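Local coordinates for ABC transporter substrate-binding protein (Rhizobium radiobacter, PDB 6TFX) that binds the mannityl-opine mannopinic acid as the solute-binding protein of an ABC transporter, probably delivering it for import into the bacterium, at residues G462-F474 and S482-D494. Numbering follows the deposited sequence.
Sequences GTWARKNKLGWGF and SAPLITEQTYFKD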
ATOM      1  N   GLY A 462      -4.633  -9.977  -0.739  1.00 16.24           N
ATOM      2  CA  GLY A 462      -4.888  -9.675  -2.146  1.00 17.15           C
ATOM      3  C   GLY A 462      -5.362 -10.958  -2.808  1.00 20.58           C
ATOM      4  O   GLY A 462      -4.907 -12.036  -2.440  1.00 20.79           O
ATOM      5  N   THR A 463      -6.304 -10.880  -3.741  1.00 16.63           N
ATOM      6  CA  THR A 463      -6.834 -12.088  -4.394  1.00 17.21           C
ATOM      7  C   THR A 463      -6.672 -11.926  -5.894  1.00 20.15           C
ATOM      8  O   THR A 463      -7.125 -10.934  -6.456  1.00 19.56           O
ATOM      9  CB  THR A 463      -8.318 -12.315  -4.050  1.00 25.62           C
ATOM     10  OG1 THR A 463      -9.033 -11.111  -4.311  1.00 27.74           O
ATOM     11  CG2 THR A 463      -8.531 -12.740  -2.610  1.00 22.30           C
ATOM     12  N   TRP A 464      -6.018 -12.896  -6.536  1.00 18.42           N
ATOM     13  CA  TRP A 464      -5.781 -12.846  -7.981  1.00 20.38           C
ATOM     14  C   TRP A 464      -5.885 -14.239  -8.560  1.00 25.03           C
ATOM     15  O   TRP A 464      -5.461 -15.195  -7.909  1.00 25.96           O
ATOM     16  CB  TRP A 464      -4.368 -12.274  -8.245  1.00 20.43           C
ATOM     17  CG  TRP A 464      -4.218 -10.813  -7.896  1.00 21.12           C
ATOM     18  CD1 TRP A 464      -4.106 -10.260  -6.646  1.00 24.17           C
ATOM     19  CD2 TRP A 464      -4.071  -9.737  -8.820  1.00 21.20           C
ATOM     20  NE1 TRP A 464      -3.994  -8.892  -6.743  1.00 23.87           N
ATOM     21  CE2 TRP A 464      -3.940  -8.544  -8.064  1.00 25.56           C
ATOM     22  CE3 TRP A 464      -3.994  -9.663 -10.219  1.00 23.14           C
ATOM     23  CZ2 TRP A 464      -3.747  -7.298  -8.662  1.00 25.00           C
ATOM     24  CZ3 TRP A 464      -3.837  -8.419 -10.812  1.00 24.82           C
ATOM     25  CH2 TRP A 464      -3.704  -7.257 -10.035  1.00 24.96           C
ATOM     26  N   ALA A 465      -6.492 -14.365  -9.753  1.00 19.92           N
ATOM     27  CA  ALA A 465      -6.628 -15.674 -10.391  1.00 20.35           C
ATOM     28  C   ALA A 465      -5.693 -15.742 -11.598  1.00 23.04           C
ATOM     29  O   ALA A 465      -5.425 -14.725 -12.238  1.00 21.14           O
ATOM     30  CB  ALA A 465      -8.056 -15.889 -10.855  1.00 22.19           C
ATOM     31  N   ARG A 466      -5.184 -16.924 -11.883  1.00 20.78           N
ATOM     32  CA  ARG A 466      -4.316 -17.122 -13.039  1.00 21.00           C
ATOM     33  C   ARG A 466      -4.609 -18.493 -13.602  1.00 25.65           C
ATOM     34  O   ARG A 466      -5.214 -19.333 -12.926  1.00 25.46           O
ATOM     35  CB  ARG A 466      -2.831 -17.036 -12.658  1.00 21.03           C
ATOM     36  CG  ARG A 466      -2.363 -18.134 -11.702  1.00 24.59           C
ATOM     37  CD  ARG A 466      -0.871 -18.087 -11.531  1.00 24.59           C
ATOM     38  NE  ARG A 466      -0.439 -18.827 -10.347  1.00 34.49           N
ATOM     39  CZ  ARG A 466      -0.018 -20.086 -10.364  1.00 52.40           C
ATOM     40  NH1 ARG A 466      -0.005 -20.774 -11.498  1.00 38.52           N
ATOM     41  NH2 ARG A 466       0.369 -20.676  -9.243  1.00 50.16           N
ATOM     42  N   LYS A 467      -4.182 -18.718 -14.832  1.00 23.73           N
ATOM     43  CA  LYS A 467      -4.297 -20.027 -15.448  1.00 23.98           C
ATOM     44  C   LYS A 467      -3.093 -20.848 -14.954  1.00 28.29           C
ATOM     45  O   LYS A 467      -2.023 -20.263 -14.751  1.00 25.83           O
ATOM     46  CB  LYS A 467      -4.307 -19.876 -16.981  1.00 27.01           C
ATOM     47  CG  LYS A 467      -5.555 -19.147 -17.530  1.00 32.47           C
ATOM     48  CD  LYS A 467      -6.819 -19.999 -17.390  1.00 41.97           C
ATOM     49  CE  LYS A 467      -8.070 -19.212 -17.692  1.00 55.04           C
ATOM     50  NZ  LYS A 467      -9.289 -20.003 -17.392  1.00 57.61           N
ATOM     51  N   ASN A 468      -3.247 -22.181 -14.741  1.00 26.81           N
ATOM     52  CA  ASN A 468      -2.116 -22.967 -14.230  1.00 27.20           C
ATOM     53  C   ASN A 468      -0.961 -23.121 -15.247  1.00 30.23           C
ATOM     54  O   ASN A 468       0.084 -23.661 -14.886  1.00 31.35           O
ATOM     55  CB  ASN A 468      -2.547 -24.329 -13.662  1.00 31.14           C
ATOM     56  CG  ASN A 468      -3.131 -25.291 -14.655  1.00 45.42           C
ATOM     57  OD1 ASN A 468      -3.293 -24.997 -15.849  1.00 44.57           O
ATOM     58  ND2 ASN A 468      -3.480 -26.467 -14.168  1.00 39.27           N
ATOM     59  N   LYS A 469      -1.136 -22.624 -16.494  1.00 25.01           N
ATOM     60  CA  LYS A 469      -0.076 -22.622 -17.508  1.00 24.25           C
ATOM     61  C   LYS A 469       0.953 -21.522 -17.166  1.00 25.86           C
ATOM     62  O   LYS A 469       2.036 -21.507 -17.740  1.00 26.02           O
ATOM     63  CB  LYS A 469      -0.652 -22.402 -18.918  1.00 27.72           C
ATOM     64  CG  LYS A 469      -1.341 -21.057 -19.156  1.00 46.99           C
ATOM     65  CD  LYS A 469      -1.856 -20.958 -20.594  1.00 57.76           C
ATOM     66  CE  LYS A 469      -2.918 -19.897 -20.754  1.00 65.55           C
ATOM     67  NZ  LYS A 469      -3.726 -20.117 -21.984  1.00 70.44           N
ATOM     68  N   LEU A 470       0.592 -20.570 -16.285  1.00 21.21           N
ATOM     69  CA  LEU A 470       1.516 -19.487 -15.941  1.00 20.81           C
ATOM     70  C   LEU A 470       2.289 -19.892 -14.692  1.00 24.40           C
ATOM     71  O   LEU A 470       1.681 -20.355 -13.739  1.00 25.34           O
ATOM     72  CB  LEU A 470       0.708 -18.198 -15.665  1.00 20.31           C
ATOM     73  CG  LEU A 470       1.516 -16.965 -15.158  1.00 23.71           C
ATOM     74  CD1 LEU A 470       2.587 -16.533 -16.163  1.00 22.68           C
ATOM     75  CD2 LEU A 470       0.605 -15.812 -14.900  1.00 24.89           C
ATOM     76  N   GLY A 471       3.615 -19.743 -14.722  1.00 19.12           N
ATOM     77  CA  GLY A 471       4.470 -20.013 -13.575  1.00 18.93           C
ATOM     78  C   GLY A 471       5.141 -18.729 -13.116  1.00 20.23           C
ATOM     79  O   GLY A 471       5.676 -17.974 -13.945  1.00 17.68           O
ATOM     80  N   TRP A 472       5.096 -18.430 -11.801  1.00 18.38           N
ATOM     81  CA  TRP A 472       5.735 -17.207 -11.322  1.00 19.01           C
ATOM     82  C   TRP A 472       7.263 -17.314 -11.287  1.00 19.96           C
ATOM     83  O   TRP A 472       7.944 -16.296 -11.393  1.00 21.28           O
ATOM     84  CB  TRP A 472       5.254 -16.834  -9.913  1.00 19.71           C
ATOM     85  CG  TRP A 472       3.774 -16.611  -9.774  1.00 20.85           C
ATOM     86  CD1 TRP A 472       2.935 -17.244  -8.907  1.00 23.69           C
ATOM     87  CD2 TRP A 472       2.979 -15.631 -10.462  1.00 21.34           C
ATOM     88  NE1 TRP A 472       1.657 -16.746  -9.031  1.00 23.13           N
ATOM     89  CE2 TRP A 472       1.655 -15.745  -9.971  1.00 24.56           C
ATOM     90  CE3 TRP A 472       3.254 -14.657 -11.442  1.00 22.62           C
ATOM     91  CZ2 TRP A 472       0.605 -14.943 -10.447  1.00 23.78           C
ATOM     92  CZ3 TRP A 472       2.205 -13.883 -11.933  1.00 23.86           C
ATOM     93  CH2 TRP A 472       0.899 -14.038 -11.441  1.00 24.02           C
ATOM     94  N   GLY A 473       7.776 -18.531 -11.102  1.00 20.19           N
ATOM     95  CA  GLY A 473       9.205 -18.779 -10.939  1.00 19.99           C
ATOM     96  C   GLY A 473       9.605 -18.874  -9.474  1.00 21.62           C
ATOM     97  O   GLY A 473      10.773 -19.113  -9.136  1.00 20.68           O
ATOM     98  N   PHE A 474       8.623 -18.721  -8.597  1.00 16.50           N
ATOM     99  CA  PHE A 474       8.828 -18.751  -7.137  1.00 16.14           C
ATOM    100  C   PHE A 474       7.439 -18.875  -6.496  1.00 20.35           C
ATOM    101  O   PHE A 474       6.424 -18.721  -7.173  1.00 19.91           O
ATOM    102  CB  PHE A 474       9.493 -17.441  -6.654  1.00 16.71           C
ATOM    103  CG  PHE A 474       8.893 -16.182  -7.236  1.00 16.88           C
ATOM    104  CD1 PHE A 474       7.751 -15.610  -6.683  1.00 19.19           C
ATOM    105  CD2 PHE A 474       9.448 -15.589  -8.370  1.00 17.39           C
ATOM    106  CE1 PHE A 474       7.171 -14.464  -7.252  1.00 17.30           C
ATOM    107  CE2 PHE A 474       8.863 -14.453  -8.942  1.00 19.42           C
ATOM    108  CZ  PHE A 474       7.733 -13.898  -8.375  1.00 18.42           C
ATOM    109  N   SER A 482       0.579  -6.203  -2.378  1.00 16.68           N
ATOM    110  CA  SER A 482      -0.474  -7.238  -2.276  1.00 15.84           C
ATOM    111  C   SER A 482      -0.972  -7.665  -3.671  1.00 19.21           C
ATOM    112  O   SER A 482      -2.138  -8.076  -3.843  1.00 18.74           O
ATOM    113  CB  SER A 482      -1.640  -6.789  -1.387  1.00 18.02           C
ATOM    114  OG  SER A 482      -1.183  -6.395  -0.102  1.00 22.35           O
ATOM    115  N   ALA A 483      -0.063  -7.590  -4.670  1.00 17.98           N
ATOM    116  CA  ALA A 483      -0.361  -7.914  -6.060  1.00 18.16           C
ATOM    117  C   ALA A 483       0.751  -8.792  -6.619  1.00 20.86           C
ATOM    118  O   ALA A 483       1.876  -8.757  -6.112  1.00 19.16           O
ATOM    119  CB  ALA A 483      -0.462  -6.639  -6.879  1.00 19.29           C
ATOM    120  N   PRO A 484       0.480  -9.557  -7.684  1.00 17.98           N
ATOM    121  CA  PRO A 484       1.547 -10.393  -8.264  1.00 17.63           C
ATOM    122  C   PRO A 484       2.779  -9.593  -8.677  1.00 20.90           C
ATOM    123  O   PRO A 484       2.683  -8.449  -9.123  1.00 19.99           O
ATOM    124  CB  PRO A 484       0.888 -10.991  -9.509  1.00 19.56           C
ATOM    125  CG  PRO A 484      -0.585 -10.970  -9.220  1.00 23.25           C
ATOM    126  CD  PRO A 484      -0.786  -9.704  -8.427  1.00 19.67           C
ATOM    127  N   LEU A 485       3.941 -10.235  -8.549  1.00 17.27           N
ATOM    128  CA  LEU A 485       5.204  -9.661  -8.972  1.00 16.34           C
ATOM    129  C   LEU A 485       5.618 -10.433 -10.221  1.00 19.96           C
ATOM    130  O   LEU A 485       5.854 -11.650 -10.162  1.00 18.02           O
ATOM    131  CB  LEU A 485       6.290  -9.791  -7.880  1.00 16.73           C
ATOM    132  CG  LEU A 485       7.655  -9.201  -8.237  1.00 21.10           C
ATOM    133  CD1 LEU A 485       7.613  -7.666  -8.263  1.00 22.15           C
ATOM    134  CD2 LEU A 485       8.722  -9.691  -7.279  1.00 22.05           C
ATOM    135  N   ILE A 486       5.691  -9.720 -11.348  1.00 16.77           N
ATOM    136  CA  ILE A 486       6.139 -10.297 -12.615  1.00 16.48           C
ATOM    137  C   ILE A 486       7.612  -9.904 -12.744  1.00 18.52           C
ATOM    138  O   ILE A 486       7.975  -8.737 -12.571  1.00 18.23           O
ATOM    139  CB  ILE A 486       5.274  -9.835 -13.815  1.00 19.55           C
ATOM    140  CG1 ILE A 486       3.796 -10.243 -13.562  1.00 20.94           C
ATOM    141  CG2 ILE A 486       5.801 -10.443 -15.120  1.00 20.66           C
ATOM    142  CD1 ILE A 486       2.849  -9.572 -14.445  1.00 30.66           C
ATOM    143  N   THR A 487       8.465 -10.908 -12.969  1.00 16.70           N
ATOM    144  CA  THR A 487       9.904 -10.688 -13.041  1.00 15.95           C
ATOM    145  C   THR A 487      10.457 -11.307 -14.321  1.00 17.77           C
ATOM    146  O   THR A 487       9.700 -11.820 -15.166  1.00 18.36           O
ATOM    147  CB  THR A 487      10.634 -11.329 -11.827  1.00 19.94           C
ATOM    148  OG1 THR A 487      10.629 -12.741 -11.988  1.00 18.38           O
ATOM    149  CG2 THR A 487      10.037 -10.930 -10.457  1.00 17.57           C
ATOM    150  N   GLU A 488      11.795 -11.321 -14.435  1.00 16.15           N
ATOM    151  CA  GLU A 488      12.464 -11.972 -15.572  1.00 16.59           C
ATOM    152  C   GLU A 488      12.265 -13.515 -15.502  1.00 20.01           C
ATOM    153  O   GLU A 488      12.549 -14.217 -16.472  1.00 20.62           O
ATOM    154  CB  GLU A 488      13.970 -11.600 -15.601  1.00 17.99           C
ATOM    155  CG  GLU A 488      14.864 -12.316 -14.587  1.00 20.71           C
ATOM    156  CD  GLU A 488      14.774 -11.862 -13.143  1.00 26.09           C
ATOM    157  OE1 GLU A 488      13.969 -10.954 -12.835  1.00 24.09           O
ATOM    158  OE2 GLU A 488      15.532 -12.409 -12.315  1.00 24.93           O
ATOM    159  N   GLN A 489      11.822 -14.037 -14.340  1.00 17.38           N
ATOM    160  CA  GLN A 489      11.639 -15.486 -14.135  1.00 18.26           C
ATOM    161  C   GLN A 489      10.242 -15.975 -14.570  1.00 19.41           C
ATOM    162  O   GLN A 489      10.045 -17.168 -14.750  1.00 20.05           O
ATOM    163  CB  GLN A 489      11.830 -15.851 -12.647  1.00 19.75           C
ATOM    164  CG  GLN A 489      13.083 -15.310 -11.956  1.00 27.37           C
ATOM    165  CD  GLN A 489      12.824 -15.083 -10.466  1.00 42.27           C
ATOM    166  OE1 GLN A 489      13.069 -15.970  -9.641  1.00 39.00           O
ATOM    167  NE2 GLN A 489      12.305 -13.898 -10.075  1.00 23.66           N
ATOM    168  N   THR A 490       9.255 -15.070 -14.635  1.00 16.35           N
ATOM    169  CA  THR A 490       7.870 -15.430 -14.973  1.00 16.60           C
ATOM    170  C   THR A 490       7.816 -16.102 -16.351  1.00 20.75           C
ATOM    171  O   THR A 490       8.436 -15.630 -17.303  1.00 20.91           O
ATOM    172  CB  THR A 490       6.990 -14.196 -14.960  1.00 18.92           C
ATOM    173  OG1 THR A 490       7.288 -13.464 -13.769  1.00 19.79           O
ATOM    174  CG2 THR A 490       5.494 -14.548 -15.019  1.00 19.51           C
ATOM    175  N   TYR A 491       7.065 -17.190 -16.457  1.00 18.31           N
ATOM    176  CA  TYR A 491       7.044 -17.931 -17.714  1.00 18.85           C
ATOM    177  C   TYR A 491       5.707 -18.639 -17.956  1.00 21.48           C
ATOM    178  O   TYR A 491       4.938 -18.833 -17.020  1.00 19.35           O
ATOM    179  CB  TYR A 491       8.192 -18.982 -17.671  1.00 20.18           C
ATOM    180  CG  TYR A 491       7.968 -20.060 -16.632  1.00 19.81           C
ATOM    181  CD1 TYR A 491       8.332 -19.861 -15.303  1.00 20.76           C
ATOM    182  CD2 TYR A 491       7.357 -21.267 -16.966  1.00 20.77           C
ATOM    183  CE1 TYR A 491       8.067 -20.817 -14.328  1.00 21.95           C
ATOM    184  CE2 TYR A 491       7.102 -22.241 -15.998  1.00 21.26           C
ATOM    185  CZ  TYR A 491       7.462 -22.010 -14.677  1.00 24.87           C
ATOM    186  OH  TYR A 491       7.225 -22.939 -13.685  1.00 23.92           O
ATOM    187  N   PHE A 492       5.505 -19.128 -19.199  1.00 20.99           N
ATOM    188  CA  PHE A 492       4.355 -19.940 -19.572  1.00 21.52           C
ATOM    189  C   PHE A 492       4.850 -21.367 -19.870  1.00 26.70           C
ATOM    190  O   PHE A 492       5.964 -21.554 -20.368  1.00 25.79           O
ATOM    191  CB  PHE A 492       3.649 -19.376 -20.813  1.00 23.46           C
ATOM    192  CG  PHE A 492       2.791 -18.185 -20.496  1.00 24.21           C
ATOM    193  CD1 PHE A 492       1.566 -18.342 -19.860  1.00 25.61           C
ATOM    194  CD2 PHE A 492       3.209 -16.900 -20.823  1.00 26.02           C
ATOM    195  CE1 PHE A 492       0.778 -17.230 -19.547  1.00 25.92           C
ATOM    196  CE2 PHE A 492       2.400 -15.793 -20.542  1.00 27.50           C
ATOM    197  CZ  PHE A 492       1.194 -15.969 -19.902  1.00 25.60           C
ATOM    198  N   LYS A 493       4.019 -22.352 -19.541  1.00 23.58           N
ATOM    199  CA  LYS A 493       4.303 -23.776 -19.714  1.00 24.50           C
ATOM    200  C   LYS A 493       3.653 -24.315 -20.992  1.00 31.32           C
ATOM    201  O   LYS A 493       2.553 -23.891 -21.358  1.00 32.09           O
ATOM    202  CB  LYS A 493       3.715 -24.560 -18.527  1.00 27.72           C
ATOM    203  CG  LYS A 493       4.264 -24.164 -17.169  1.00 33.75           C
ATOM    204  CD  LYS A 493       3.262 -24.462 -16.077  1.00 42.36           C
ATOM    205  CE  LYS A 493       3.683 -23.846 -14.767  1.00 49.21           C
ATOM    206  NZ  LYS A 493       2.675 -24.075 -13.710  1.00 54.39           N
ATOM    207  N   ASP A 494       4.290 -25.304 -21.614  1.00 30.45           N
ATOM    208  CA  ASP A 494       3.734 -26.019 -22.775  1.00 59.61           C
ATOM    209  C   ASP A 494       2.836 -27.161 -22.320  1.00 91.47           C
ATOM    210  O   ASP A 494       1.710 -27.281 -22.796  1.00 60.75           O
ATOM    211  CB  ASP A 494       4.844 -26.545 -23.701  1.00 61.98           C
ATOM    212  CG  ASP A 494       5.327 -25.532 -24.725  1.00 72.18           C
ATOM    213  OD1 ASP A 494       4.475 -24.840 -25.325  1.00 72.13           O
ATOM    214  OD2 ASP A 494       6.557 -25.447 -24.947  1.00 78.39           O
TER
HETATM  215  O   HOH W   1      -4.365  -6.648  -4.448  1.00 20.86           O
HETATM  216  O   HOH W   2       6.523 -14.029 -11.418  1.00 30.65           O
HETATM  217  O   HOH W   3      13.034 -18.863 -10.855  1.00 25.75           O
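Gly471 and Tyr491 pair through two backbone hydrogen bonds: Gly471 N gives to Tyr491 O (175° at the hydrogen) and Tyr491 N gives to Gly471 O. Lys493 N to Lys469 O extends the register past the non-hydrogen-bonded pair Leu470-Phe492; this alternation defines a two-stranded antiparallel sheet, which ties the C-terminal end of this family 5 solute-binding protein to the end of the long strand 454-467. The Lys493 side chain, extended beyond CG, runs alongside the Lys467-Leu470 type I turn and brings NZ to Asn468 O (2.9 Å), a second tie to that turn.

CH-pi contacts flank this pairing. On one face of the sheet Leu470 CD1 lies over the Phe492 ring, 4.1 Å from its centroid; on the other, Gly471 CA sits above the Tyr491 ring, offset toward its rim. The tightest such contact is farther along, where Pro484 CD stands 3.4 Å from the centroid of the five-membered ring of Trp464 and 14° off its normal. Chi1 of -69° places that indole beside the backbone N. Pro484 CB also meets Trp472 CH2 obliquely, at 3.6 Å.

Three waters bridge the segments. One accepts from Trp464 NE1 in the indole plane and donates to Ser482 O; another donates to Trp472 O and Leu485 O, and a third to Gly473 O and Gln489 OE1. Within 482-494, Thr487 OG1 accepts from Gln489 N in an ST turn and also from Gln489 NE2, helping to hold the amide beside Phe474, whose CE2 lies 3.7 Å from NE2.

The indole nitrogen of Trp472 bonds to Asp243, which also forms a salt bridge with Arg466. Strand 454-467 lies between strands 221-223 and 240-255; residues 482-484 lie against its Gly462 and Trp464, and Trp464 and Ile486 both touch Met8 of strand 5-10.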